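Local coordinates for protein exonuclease mut-7 homolog (Aedes aegypti, PDB 7JW2) that is the EXO domain of Nibbler, a magnesium-dependent 3'-5' exoribonuclease that probably trims the 3' ends of AGO1-bound microRNAs, at residues L25-R30 against L55-D60; I34-E39 against T98-F103; A121-Q126 against N215-D220; D136-P141 against D197-Q202. All coordinates share one frame; numbering follows the deposited sequence.

Contact 1 of 4, residues L25-R30 against L55-D60; sequences LSDLCR and LATWDD
L28 and T57 stand 8.0 Å apart CA to CA, where the last turn of helix 18-28 lies against the end of strand 50-56 and the tight turn behind it. L28 meets both parts with a different methyl. Its CD1 packs on L55 CD1 at 3.5 Å, the two leucines crossing at about a right angle. Its CD2 touches T57 CG2 at 3.6 Å. T57 OG1 sits between its own backbone N and carbonyl carbon (chi1 78°). From there it accepts from D59 N and D60 N, both at 3.0 Å, as an ST turn and an ST motif. T57 N also bonds to D60 O, which closes the beta-hairpin between strands 50-56 and 61-65.

The polar edge centres on one water. It accepts from T57 OG1 and donates to D27 OD2 and D60 OD1. D27 OD2 and D60 OD1 lie 4.0 Å apart, and the two carboxylate planes are turned 82° from each other. Y62 and Q31 also bind D27, while H11 and H13 hold D60 OD2. S26, on the helix, hydrogen-bonds to D19 O of the second subunit, and R30, in the loop after it, makes a salt bridge with D19 of that subunit.

The leucine and threonine methyls thus form an apolar patch beside a polar one. The two acidic groups probably repel each other, and the shared water, donating one hydrogen bond to each, probably eases this.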
loop_
_atom_site.group_PDB
_atom_site.type_symbol
_atom_site.label_atom_id
_atom_site.label_comp_id
_atom_site.label_asym_id
_atom_site.label_seq_id
_atom_site.Cartn_x
_atom_site.Cartn_y
_atom_site.Cartn_z
ATOM N N LEU A 25 2.244 -3.945 2.729
ATOM C CA LEU A 25 3.159 -2.806 2.745
ATOM C C LEU A 25 2.795 -1.836 3.858
ATOM O O LEU A 25 3.673 -1.264 4.508
ATOM C CB LEU A 25 3.148 -2.091 1.392
ATOM C CG LEU A 25 4.330 -1.147 1.146
ATOM C CD1 LEU A 25 5.632 -1.956 1.193
ATOM C CD2 LEU A 25 4.207 -0.447 -0.200
ATOM N N SER A 26 1.500 -1.649 4.102
ATOM C CA SER A 26 1.058 -0.763 5.173
ATOM C C SER A 26 1.625 -1.190 6.522
ATOM O O SER A 26 2.063 -0.345 7.315
ATOM C CB SER A 26 -0.469 -0.742 5.221
ATOM O OG SER A 26 -0.929 -0.014 6.343
ATOM N N ASP A 27 1.624 -2.495 6.800
ATOM C CA ASP A 27 2.202 -3.005 8.041
ATOM C C ASP A 27 3.721 -2.880 8.021
ATOM O O ASP A 27 4.323 -2.317 8.946
ATOM C CB ASP A 27 1.767 -4.462 8.235
ATOM C CG ASP A 27 2.405 -5.126 9.449
ATOM O OD1 ASP A 27 2.922 -4.420 10.341
ATOM O OD2 ASP A 27 2.376 -6.375 9.518
ATOM N N LEU A 28 4.359 -3.358 6.954
ATOM C CA LEU A 28 5.813 -3.492 6.961
ATOM C C LEU A 28 6.529 -2.151 6.956
ATOM O O LEU A 28 7.633 -2.046 7.512
ATOM C CB LEU A 28 6.285 -4.316 5.766
ATOM C CG LEU A 28 5.799 -5.754 5.770
ATOM C CD1 LEU A 28 6.402 -6.497 4.585
ATOM C CD2 LEU A 28 6.160 -6.469 7.064
ATOM N N CYS A 29 5.946 -1.125 6.328
ATOM C CA CYS A 29 6.652 0.147 6.254
ATOM C C CYS A 29 6.815 0.813 7.614
ATOM O O CYS A 29 7.601 1.757 7.717
ATOM C CB CYS A 29 5.956 1.095 5.279
ATOM S SG CYS A 29 4.457 1.850 5.899
ATOM N N ARG A 30 6.126 0.348 8.658
ATOM C CA ARG A 30 6.338 0.901 9.997
ATOM C C ARG A 30 7.109 -0.019 10.926
ATOM O O ARG A 30 7.325 0.336 12.087
ATOM C CB ARG A 30 5.006 1.252 10.651
ATOM C CG ARG A 30 4.215 2.249 9.851
ATOM C CD ARG A 30 4.943 3.588 9.652
ATOM N NE ARG A 30 5.422 4.212 10.884
ATOM C CZ ARG A 30 4.697 5.033 11.638
ATOM N NH1 ARG A 30 3.450 5.326 11.291
ATOM N NH2 ARG A 30 5.215 5.568 12.735
ATOM N N LEU A 55 8.037 -12.547 4.109
ATOM C CA LEU A 55 8.437 -11.440 4.976
ATOM C C LEU A 55 7.760 -11.607 6.324
ATOM O O LEU A 55 6.526 -11.613 6.398
ATOM C CB LEU A 55 8.063 -10.092 4.354
ATOM C CG LEU A 55 8.510 -9.920 2.902
ATOM C CD1 LEU A 55 7.985 -8.633 2.273
ATOM C CD2 LEU A 55 10.026 -9.998 2.782
ATOM N N ALA A 56 8.560 -11.707 7.387
ATOM C CA ALA A 56 8.055 -11.992 8.725
ATOM C C ALA A 56 8.332 -10.844 9.688
ATOM O O ALA A 56 9.436 -10.299 9.712
ATOM C CB ALA A 56 8.692 -13.270 9.284
ATOM N N THR A 57 7.336 -10.524 10.499
ATOM C CA THR A 57 7.500 -9.696 11.693
ATOM C C THR A 57 7.238 -10.573 12.907
ATOM O O THR A 57 6.856 -11.736 12.783
ATOM C CB THR A 57 6.530 -8.513 11.688
ATOM O OG1 THR A 57 5.230 -8.975 12.067
ATOM C CG2 THR A 57 6.433 -7.885 10.314
ATOM N N TRP A 58 7.419 -10.008 14.106
ATOM C CA TRP A 58 7.123 -10.800 15.291
ATOM C C TRP A 58 5.653 -11.186 15.382
ATOM O O TRP A 58 5.312 -12.118 16.122
ATOM C CB TRP A 58 7.524 -10.038 16.554
ATOM C CG TRP A 58 8.979 -10.092 16.841
ATOM C CD1 TRP A 58 9.848 -9.050 16.837
ATOM C CD2 TRP A 58 9.746 -11.256 17.168
ATOM N NE1 TRP A 58 11.108 -9.484 17.161
ATOM C CE2 TRP A 58 11.077 -10.837 17.354
ATOM C CE3 TRP A 58 9.435 -12.609 17.324
ATOM C CZ2 TRP A 58 12.095 -11.717 17.685
ATOM C CZ3 TRP A 58 10.448 -13.483 17.664
ATOM C CH2 TRP A 58 11.762 -13.033 17.837
ATOM N N ASP A 59 4.774 -10.501 14.641
ATOM C CA ASP A 59 3.337 -10.687 14.776
ATOM C C ASP A 59 2.658 -11.298 13.562
ATOM O O ASP A 59 1.535 -11.784 13.696
ATOM C CB ASP A 59 2.656 -9.343 15.078
ATOM C CG ASP A 59 3.114 -8.747 16.383
ATOM O OD1 ASP A 59 3.116 -9.483 17.384
ATOM O OD2 ASP A 59 3.468 -7.550 16.405
ATOM N N ASP A 60 3.290 -11.265 12.388
ATOM C CA ASP A 60 2.648 -11.692 11.152
ATOM C C ASP A 60 3.705 -12.220 10.196
ATOM O O ASP A 60 4.845 -11.751 10.188
ATOM C CB ASP A 60 1.890 -10.542 10.453
ATOM C CG ASP A 60 0.707 -10.026 11.264
ATOM O OD1 ASP A 60 0.891 -9.089 12.077
ATOM O OD2 ASP A 60 -0.409 -10.550 11.066
HETATM O O HOH W 1 3.019 -7.404 11.934
#

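Contact 2 of 4, residues I34-E39 against T98-F103; sequences IAFASE and TDISMF. Unlike the reference sequence in segment 34-39: A37 (reference Asp).
This is a strand-to-helix contact, mostly polar at one end, with S38 and D99 at its heart. Strand 33-40, central in the mixed sheet, packs under helix 96-106. The axes of strand 34-39 and helix 98-103 pass 9.7 Å apart at an angle of 61°. The sheet and its covering helices belong to the RNase H-like fold of 3'-5' exonucleases. Segment 34-39 probably carries the first acidic motif of this exonuclease family, although position 37 is Ala here and Asp in the reference sequence. D99 probably belongs to the second motif.

S38 OG donates to D99 OD2 at 2.7 Å. It comes from above the carboxylate, 71° out of its plane. S38 OG sits between its own backbone N and carbonyl carbon (chi1 64°), where it meets D99 OD2. Water 2 makes a second bridge, accepting from S38 N at 3.0 Å and donating to D99 OD2 at 2.8 Å. F103 CZ lies 3.9 Å from S38 OG, and F103 also packs on V50 and I53 of the next strand. Farther along, F36 CZ meets I100 CD1 at 4.3 Å, a looser apolar touch, and F84 meets the F36 ring edge-to-face.

W40 NE1 bonds to both S38 OG and D99 OD1. The D99 carboxylate is therefore gripped at each oxygen, and its rotation is probably fixed by S38, W40 and the water together.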
loop_
_atom_site.group_PDB
_atom_site.type_symbol
_atom_site.label_atom_id
_atom_site.label_comp_id
_atom_site.label_asym_id
_atom_site.label_seq_id
_atom_site.Cartn_x
_atom_site.Cartn_y
_atom_site.Cartn_z
ATOM N N ILE A 34 12.424 -6.970 10.285
ATOM C CA ILE A 34 11.731 -7.890 9.385
ATOM C C ILE A 34 12.713 -8.994 9.030
ATOM O O ILE A 34 13.913 -8.756 8.888
ATOM C CB ILE A 34 11.248 -7.200 8.084
ATOM C CG1 ILE A 34 10.416 -5.974 8.413
ATOM C CG2 ILE A 34 10.440 -8.161 7.179
ATOM C CD1 ILE A 34 9.094 -6.304 8.891
ATOM N N ALA A 35 12.207 -10.206 8.860
ATOM C CA ALA A 35 13.022 -11.291 8.339
ATOM C C ALA A 35 12.519 -11.658 6.952
ATOM O O ALA A 35 11.331 -11.523 6.663
ATOM C CB ALA A 35 12.978 -12.505 9.269
ATOM N N PHE A 36 13.423 -12.099 6.082
ATOM C CA PHE A 36 12.977 -12.488 4.745
ATOM C C PHE A 36 13.648 -13.769 4.284
ATOM O O PHE A 36 14.761 -14.122 4.702
ATOM C CB PHE A 36 13.169 -11.363 3.700
ATOM C CG PHE A 36 14.593 -11.089 3.302
ATOM C CD1 PHE A 36 15.196 -11.756 2.247
ATOM C CD2 PHE A 36 15.302 -10.090 3.941
ATOM C CE1 PHE A 36 16.510 -11.465 1.877
ATOM C CE2 PHE A 36 16.604 -9.779 3.575
ATOM C CZ PHE A 36 17.212 -10.465 2.543
ATOM N N ALA A 37 12.930 -14.456 3.398
ATOM C CA ALA A 37 13.354 -15.679 2.732
ATOM C C ALA A 37 12.566 -15.782 1.434
ATOM O O ALA A 37 11.668 -14.975 1.169
ATOM C CB ALA A 37 13.130 -16.907 3.621
ATOM N N SER A 38 12.913 -16.778 0.612
ATOM C CA SER A 38 12.234 -16.938 -0.667
ATOM C C SER A 38 12.278 -18.393 -1.092
ATOM O O SER A 38 13.124 -19.171 -0.637
ATOM C CB SER A 38 12.847 -16.036 -1.744
ATOM O OG SER A 38 14.185 -16.379 -2.024
ATOM N N GLU A 39 11.334 -18.747 -1.967
ATOM C CA GLU A 39 11.282 -20.070 -2.568
ATOM C C GLU A 39 11.256 -19.927 -4.082
ATOM O O GLU A 39 10.577 -19.050 -4.628
ATOM C CB GLU A 39 10.052 -20.883 -2.103
ATOM C CG GLU A 39 9.827 -20.956 -0.589
ATOM C CD GLU A 39 11.029 -21.460 0.178
ATOM O OE1 GLU A 39 11.203 -21.038 1.347
ATOM O OE2 GLU A 39 11.810 -22.278 -0.373
ATOM N N THR A 98 22.782 -14.780 -2.164
ATOM C CA THR A 98 22.271 -15.727 -3.142
ATOM C C THR A 98 20.935 -15.259 -3.711
ATOM O O THR A 98 20.795 -15.079 -4.928
ATOM C CB THR A 98 22.140 -17.111 -2.509
ATOM O OG1 THR A 98 23.346 -17.431 -1.800
ATOM C CG2 THR A 98 21.897 -18.152 -3.581
ATOM N N ASP A 99 19.939 -15.051 -2.841
ATOM C CA ASP A 99 18.625 -14.621 -3.320
ATOM C C ASP A 99 18.700 -13.261 -3.993
ATOM O O ASP A 99 18.075 -13.050 -5.041
ATOM C CB ASP A 99 17.614 -14.553 -2.174
ATOM C CG ASP A 99 17.109 -15.919 -1.735
ATOM O OD1 ASP A 99 17.297 -16.910 -2.479
ATOM O OD2 ASP A 99 16.498 -15.988 -0.636
ATOM N N ILE A 100 19.444 -12.322 -3.401
ATOM C CA ILE A 100 19.420 -10.943 -3.884
ATOM C C ILE A 100 20.046 -10.838 -5.267
ATOM O O ILE A 100 19.517 -10.148 -6.147
ATOM C CB ILE A 100 20.105 -10.004 -2.876
ATOM C CG1 ILE A 100 19.258 -9.899 -1.605
ATOM C CG2 ILE A 100 20.289 -8.622 -3.491
ATOM C CD1 ILE A 100 19.939 -9.157 -0.462
ATOM N N SER A 101 21.180 -11.505 -5.488
ATOM C CA SER A 101 21.768 -11.504 -6.825
ATOM C C SER A 101 20.828 -12.143 -7.837
ATOM O O SER A 101 20.681 -11.652 -8.964
ATOM C CB SER A 101 23.113 -12.226 -6.809
ATOM O OG SER A 101 23.938 -11.688 -5.793
ATOM N N MET A 102 20.161 -13.227 -7.441
ATOM C CA MET A 102 19.245 -13.898 -8.353
ATOM C C MET A 102 17.998 -13.060 -8.631
ATOM O O MET A 102 17.456 -13.122 -9.739
ATOM C CB MET A 102 18.864 -15.261 -7.785
ATOM C CG MET A 102 18.331 -16.231 -8.818
ATOM S SD MET A 102 18.211 -17.919 -8.166
ATOM C CE MET A 102 19.944 -18.320 -7.996
ATOM N N PHE A 103 17.523 -12.282 -7.647
ATOM C CA PHE A 103 16.410 -11.364 -7.898
ATOM C C PHE A 103 16.732 -10.395 -9.028
ATOM O O PHE A 103 15.838 -9.989 -9.779
ATOM C CB PHE A 103 16.056 -10.536 -6.656
ATOM C CG PHE A 103 15.414 -11.310 -5.531
ATOM C CD1 PHE A 103 14.602 -12.405 -5.772
ATOM C CD2 PHE A 103 15.606 -10.904 -4.221
ATOM C CE1 PHE A 103 14.017 -13.096 -4.708
ATOM C CE2 PHE A 103 15.025 -11.582 -3.161
ATOM C CZ PHE A 103 14.241 -12.691 -3.404
HETATM O O HOH W 2 15.608 -17.950 1.172
#

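Contact 3 of 4, residues A121-Q126 against N215-D220; sequences AILDLQ and NALLND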
loop_
_atom_site.group_PDB
_atom_site.type_symbol
_atom_site.label_atom_id
_atom_site.label_comp_id
_atom_site.label_asym_id
_atom_site.label_seq_id
_atom_site.Cartn_x
_atom_site.Cartn_y
_atom_site.Cartn_z
ATOM N N ALA A 121 21.059 -2.197 5.936
ATOM C CA ALA A 121 20.687 -2.802 7.208
ATOM C C ALA A 121 20.169 -4.234 7.035
ATOM O O ALA A 121 19.308 -4.682 7.796
ATOM C CB ALA A 121 19.660 -1.936 7.947
ATOM N N ILE A 122 20.680 -4.951 6.040
ATOM C CA ILE A 122 20.391 -6.374 5.880
ATOM C C ILE A 122 21.483 -7.164 6.597
ATOM O O ILE A 122 22.656 -7.108 6.213
ATOM C CB ILE A 122 20.302 -6.772 4.398
ATOM C CG1 ILE A 122 19.148 -6.041 3.693
ATOM C CG2 ILE A 122 20.117 -8.287 4.248
ATOM C CD1 ILE A 122 19.292 -6.034 2.175
ATOM N N LEU A 123 21.090 -7.929 7.609
ATOM C CA LEU A 123 22.024 -8.733 8.387
ATOM C C LEU A 123 21.979 -10.185 7.927
ATOM O O LEU A 123 20.927 -10.832 7.988
ATOM C CB LEU A 123 21.702 -8.659 9.872
ATOM C CG LEU A 123 22.614 -9.562 10.715
ATOM C CD1 LEU A 123 24.049 -9.034 10.707
ATOM C CD2 LEU A 123 22.086 -9.676 12.132
ATOM N N ASP A 124 23.129 -10.694 7.495
ATOM C CA ASP A 124 23.320 -12.117 7.238
ATOM C C ASP A 124 23.566 -12.825 8.566
ATOM O O ASP A 124 24.583 -12.579 9.222
ATOM C CB ASP A 124 24.501 -12.304 6.292
ATOM C CG ASP A 124 24.744 -13.754 5.929
ATOM O OD1 ASP A 124 24.001 -14.645 6.410
ATOM O OD2 ASP A 124 25.680 -13.994 5.140
ATOM N N LEU A 125 22.648 -13.707 8.971
ATOM C CA LEU A 125 22.837 -14.377 10.258
ATOM C C LEU A 125 24.009 -15.344 10.237
ATOM O O LEU A 125 24.543 -15.661 11.307
ATOM C CB LEU A 125 21.566 -15.110 10.686
ATOM C CG LEU A 125 20.449 -14.173 11.171
ATOM C CD1 LEU A 125 19.162 -14.947 11.353
ATOM C CD2 LEU A 125 20.834 -13.485 12.474
ATOM N N GLN A 126 24.424 -15.812 9.056
ATOM C CA GLN A 126 25.634 -16.629 8.994
ATOM C C GLN A 126 26.870 -15.826 9.384
ATOM O O GLN A 126 27.805 -16.383 9.970
ATOM C CB GLN A 126 25.802 -17.220 7.595
ATOM C CG GLN A 126 26.817 -18.359 7.532
ATOM C CD GLN A 126 26.748 -19.123 6.231
ATOM O OE1 GLN A 126 26.462 -18.553 5.181
ATOM N NE2 GLN A 126 27.023 -20.425 6.290
ATOM N N ASN A 215 25.872 -3.117 14.668
ATOM C CA ASN A 215 26.317 -1.994 13.848
ATOM C C ASN A 215 27.636 -2.299 13.151
ATOM O O ASN A 215 27.821 -1.952 11.979
ATOM C CB ASN A 215 26.452 -0.728 14.687
ATOM C CG ASN A 215 26.843 0.472 13.847
ATOM O OD1 ASN A 215 28.000 0.897 13.838
ATOM N ND2 ASN A 215 25.877 1.014 13.113
ATOM N N ALA A 216 28.567 -2.954 13.849
ATOM C CA ALA A 216 29.837 -3.297 13.221
ATOM C C ALA A 216 29.642 -4.247 12.044
ATOM O O ALA A 216 30.284 -4.090 10.999
ATOM C CB ALA A 216 30.784 -3.908 14.254
ATOM N N LEU A 217 28.760 -5.244 12.192
ATOM C CA LEU A 217 28.534 -6.197 11.110
ATOM C C LEU A 217 27.898 -5.531 9.897
ATOM O O LEU A 217 28.195 -5.893 8.753
ATOM C CB LEU A 217 27.658 -7.348 11.602
ATOM C CG LEU A 217 28.356 -8.279 12.590
ATOM C CD1 LEU A 217 27.375 -9.275 13.175
ATOM C CD2 LEU A 217 29.502 -8.989 11.898
ATOM N N LEU A 218 27.021 -4.563 10.121
ATOM C CA LEU A 218 26.347 -3.889 9.023
ATOM C C LEU A 218 27.235 -2.868 8.327
ATOM O O LEU A 218 26.747 -2.145 7.452
ATOM C CB LEU A 218 25.064 -3.230 9.533
ATOM C CG LEU A 218 23.941 -4.206 9.931
ATOM C CD1 LEU A 218 22.772 -3.458 10.553
ATOM C CD2 LEU A 218 23.472 -5.037 8.735
ATOM N N ASN A 219 28.529 -2.810 8.677
ATOM C CA ASN A 219 29.451 -1.828 8.121
ATOM C C ASN A 219 30.742 -2.428 7.568
ATOM O O ASN A 219 31.647 -1.672 7.195
ATOM C CB ASN A 219 29.802 -0.778 9.180
ATOM C CG ASN A 219 28.793 0.338 9.236
ATOM O OD1 ASN A 219 28.032 0.458 10.197
ATOM N ND2 ASN A 219 28.772 1.162 8.199
ATOM N N ASP A 220 30.868 -3.748 7.505
ATOM C CA ASP A 220 32.096 -4.338 6.976
ATOM C C ASP A 220 31.848 -5.099 5.676
ATOM O O ASP A 220 32.789 -5.446 4.955
ATOM C CB ASP A 220 32.738 -5.260 8.014
ATOM C CG ASP A 220 33.177 -4.518 9.263
ATOM O OD1 ASP A 220 33.376 -3.286 9.189
ATOM O OD2 ASP A 220 33.330 -5.166 10.324
#
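L218 is the tight part of this contact. Its branched end presses on the backbone of A121-L123 rather than on side chains alone. CD2 lies 3.4 Å from I122 O and 3.9 Å from L123 N. CD1 reaches A121 CB at 4.3 Å. With L218 CG anti to the carbonyl carbon (chi1 -70°) and the chain extended at chi2, CD2 comes against I122 O and CD1 against A121. L123 adds a second, lighter touch. Its CD1 meets L217 CB at 4.1 Å, and the two side chains run at a slant to each other. The contact is made by van der Waals packing.

The other side is loose. N215, A216, N219 and D220 are exposed and do not reach the strand. The chain leaves the helix at L218, and N219 N still bonds back to A216 O. T119 OG1 adds a polar tie nearby, bonding to both L218 O and A121 N. At the far end of segment 121-126, D124 is the N-cap of helix 125-132. Its OD1 accepts from Q126 N at 2.9 Å, and A95 N bonds to the same oxygen.

Strand 122-124 is an outermost strand of the sheet and pairs with strand 90-93 through K91. The end of helix 210-217 lies against this edge strand. I122 turns to I100 of helix 96-106, while L123 and L125 pack on Y196 of helix 179-205.

Contact 4 of 4, residues D136-P141 against D197-Q202; sequences DSFRFP and DAIEKQ
F138 and R139 clasp Q202 through a CH-pi contact and a hydrogen bond, which fasten the loop after helix 125-132 to the long helix 179-205 of the exonuclease fold. Q202 CG lies over one face of the F138 ring, 3.6 Å from its centroid and 22° off the ring normal. The Q202 side chain leaves the helix with CG opposite the backbone N and then bends at chi2 (65°), turning the amide across the loop. Ring and amide planes are nearly perpendicular. R139 N donates to Q202 OE1 at 3.0 Å, almost straight at 167°, from above the carbonyl plane. R139 O rests close over the amide, 3.0 Å from Q202 CD. A water also donates to Q202 OE1 and, weakly, to S137 O.

I199, one turn back on the helix, supports the rings. Its CG2 meets F138 CZ at 4.1 Å and its CG1 meets F140 CE2 at 4.0 Å. Beyond it, V132 backs both F138 and I199, and L154, L157 and C158 of helix 151-159 line F140. W129 meets the F140 ring, and H143 bonds to F140 N. The two phenylalanines also touch each other: F138 CE1 stands 3.6 Å above the centre of the F140 ring.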
loop_
_atom_site.group_PDB
_atom_site.type_symbol
_atom_site.label_atom_id
_atom_site.label_comp_id
_atom_site.label_asym_id
_atom_site.label_seq_id
_atom_site.Cartn_x
_atom_site.Cartn_y
_atom_site.Cartn_z
ATOM N N ASP A 136 35.055 -16.804 23.312
ATOM C CA ASP A 136 35.253 -18.072 24.010
ATOM C C ASP A 136 34.130 -18.362 24.996
ATOM O O ASP A 136 33.779 -19.529 25.211
ATOM C CB ASP A 136 36.600 -18.067 24.731
ATOM C CG ASP A 136 37.724 -18.596 23.867
ATOM O OD1 ASP A 136 37.606 -19.738 23.373
ATOM O OD2 ASP A 136 38.722 -17.868 23.679
ATOM N N SER A 137 33.549 -17.321 25.591
ATOM C CA SER A 137 32.487 -17.491 26.572
ATOM C C SER A 137 31.132 -17.782 25.942
ATOM O O SER A 137 30.223 -18.233 26.647
ATOM C CB SER A 137 32.371 -16.236 27.437
ATOM O OG SER A 137 33.273 -16.276 28.532
ATOM N N PHE A 138 30.968 -17.526 24.648
ATOM C CA PHE A 138 29.648 -17.609 24.035
ATOM C C PHE A 138 29.183 -19.055 23.931
ATOM O O PHE A 138 29.889 -19.909 23.382
ATOM C CB PHE A 138 29.667 -16.965 22.651
ATOM C CG PHE A 138 28.315 -16.920 21.982
ATOM C CD1 PHE A 138 27.807 -18.029 21.317
ATOM C CD2 PHE A 138 27.556 -15.760 22.015
ATOM C CE1 PHE A 138 26.573 -17.982 20.717
ATOM C CE2 PHE A 138 26.314 -15.707 21.401
ATOM C CZ PHE A 138 25.823 -16.815 20.755
ATOM N N ARG A 139 27.977 -19.321 24.430
ATOM C CA ARG A 139 27.363 -20.639 24.334
ATOM C C ARG A 139 25.947 -20.505 23.790
ATOM O O ARG A 139 25.130 -19.773 24.351
ATOM C CB ARG A 139 27.316 -21.341 25.698
ATOM C CG ARG A 139 28.636 -21.915 26.189
ATOM C CD ARG A 139 29.415 -22.639 25.093
ATOM N NE ARG A 139 30.641 -23.240 25.618
ATOM C CZ ARG A 139 31.692 -22.548 26.049
ATOM N NH1 ARG A 139 31.684 -21.222 26.015
ATOM N NH2 ARG A 139 32.760 -23.182 26.514
ATOM N N PHE A 140 25.647 -21.227 22.713
ATOM C CA PHE A 140 24.266 -21.361 22.286
ATOM C C PHE A 140 23.467 -22.093 23.366
ATOM O O PHE A 140 24.024 -22.905 24.115
ATOM C CB PHE A 140 24.193 -22.114 20.957
ATOM C CG PHE A 140 24.609 -21.288 19.772
ATOM C CD1 PHE A 140 25.875 -21.416 19.222
ATOM C CD2 PHE A 140 23.724 -20.380 19.205
ATOM C CE1 PHE A 140 26.261 -20.651 18.136
ATOM C CE2 PHE A 140 24.100 -19.616 18.110
ATOM C CZ PHE A 140 25.365 -19.747 17.578
ATOM N N PRO A 141 22.167 -21.808 23.492
ATOM C CA PRO A 141 21.375 -22.455 24.554
ATOM C C PRO A 141 21.233 -23.951 24.373
ATOM O O PRO A 141 20.953 -24.665 25.345
ATOM C CB PRO A 141 20.011 -21.763 24.465
ATOM C CG PRO A 141 19.984 -21.074 23.123
ATOM C CD PRO A 141 21.395 -20.811 22.724
ATOM N N ASP A 197 16.967 -13.327 18.227
ATOM C CA ASP A 197 16.630 -13.072 19.625
ATOM C C ASP A 197 17.462 -13.947 20.558
ATOM O O ASP A 197 17.952 -13.477 21.593
ATOM C CB ASP A 197 15.134 -13.304 19.828
ATOM C CG ASP A 197 14.695 -13.102 21.254
ATOM O OD1 ASP A 197 14.485 -11.939 21.649
ATOM O OD2 ASP A 197 14.542 -14.108 21.971
ATOM N N ALA A 198 17.672 -15.210 20.191
ATOM C CA ALA A 198 18.456 -16.100 21.048
ATOM C C ALA A 198 19.917 -15.670 21.117
ATOM O O ALA A 198 20.538 -15.719 22.191
ATOM C CB ALA A 198 18.345 -17.538 20.537
ATOM N N ILE A 199 20.490 -15.243 19.991
ATOM C CA ILE A 199 21.878 -14.799 19.983
ATOM C C ILE A 199 22.033 -13.503 20.768
ATOM O O ILE A 199 22.986 -13.342 21.537
ATOM C CB ILE A 199 22.385 -14.650 18.541
ATOM C CG1 ILE A 199 22.392 -16.028 17.862
ATOM C CG2 ILE A 199 23.776 -14.035 18.534
ATOM C CD1 ILE A 199 22.872 -16.020 16.432
ATOM N N GLU A 200 21.107 -12.561 20.579
ATOM C CA GLU A 200 21.091 -11.322 21.355
ATOM C C GLU A 200 21.135 -11.609 22.852
ATOM O O GLU A 200 21.936 -11.017 23.592
ATOM C CB GLU A 200 19.831 -10.530 20.985
ATOM C CG GLU A 200 19.768 -9.077 21.402
ATOM C CD GLU A 200 18.579 -8.373 20.756
ATOM O OE1 GLU A 200 17.460 -8.934 20.798
ATOM O OE2 GLU A 200 18.761 -7.276 20.187
ATOM N N LYS A 201 20.274 -12.520 23.315
ATOM C CA LYS A 201 20.198 -12.815 24.743
ATOM C C LYS A 201 21.511 -13.384 25.261
ATOM O O LYS A 201 21.953 -13.042 26.367
ATOM C CB LYS A 201 19.046 -13.781 25.022
ATOM C CG LYS A 201 17.685 -13.120 25.059
ATOM C CD LYS A 201 16.568 -14.149 25.111
ATOM C CE LYS A 201 15.193 -13.485 25.182
ATOM N NZ LYS A 201 15.185 -12.101 24.627
ATOM N N GLN A 202 22.165 -14.243 24.477
ATOM C CA GLN A 202 23.409 -14.836 24.953
ATOM C C GLN A 202 24.571 -13.845 24.915
ATOM O O GLN A 202 25.445 -13.889 25.789
ATOM C CB GLN A 202 23.723 -16.102 24.149
ATOM C CG GLN A 202 25.117 -16.679 24.361
ATOM C CD GLN A 202 25.376 -17.194 25.765
ATOM O OE1 GLN A 202 26.528 -17.392 26.139
ATOM N NE2 GLN A 202 24.314 -17.434 26.534
HETATM O O HOH W 3 27.482 -18.304 28.570
#

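From the N terminus, helix 18-28 opens contact 1 and strand 33-40 opens contact 2. Contact 1 closes at the hairpin turn after strand 50-56, before contact 2 closes on helix 96-106, so the two cross. They also touch directly: A56 N lies 2.9 Å from A35 O between neighbouring strands, a probable hydrogen bond. Contact 3 then opens at strand 122-124, and I122 CG2 packs on F36 CE2 of contact 2 at 3.9 Å. Contact 4 begins and ends within the span of contact 3, which closes last, at the end of helix 210-217. Contacts 1 to 3 tie helices to one sheet. Contact 4 joins a loop to helix 179-205, where D197 meets W58 of contact 1.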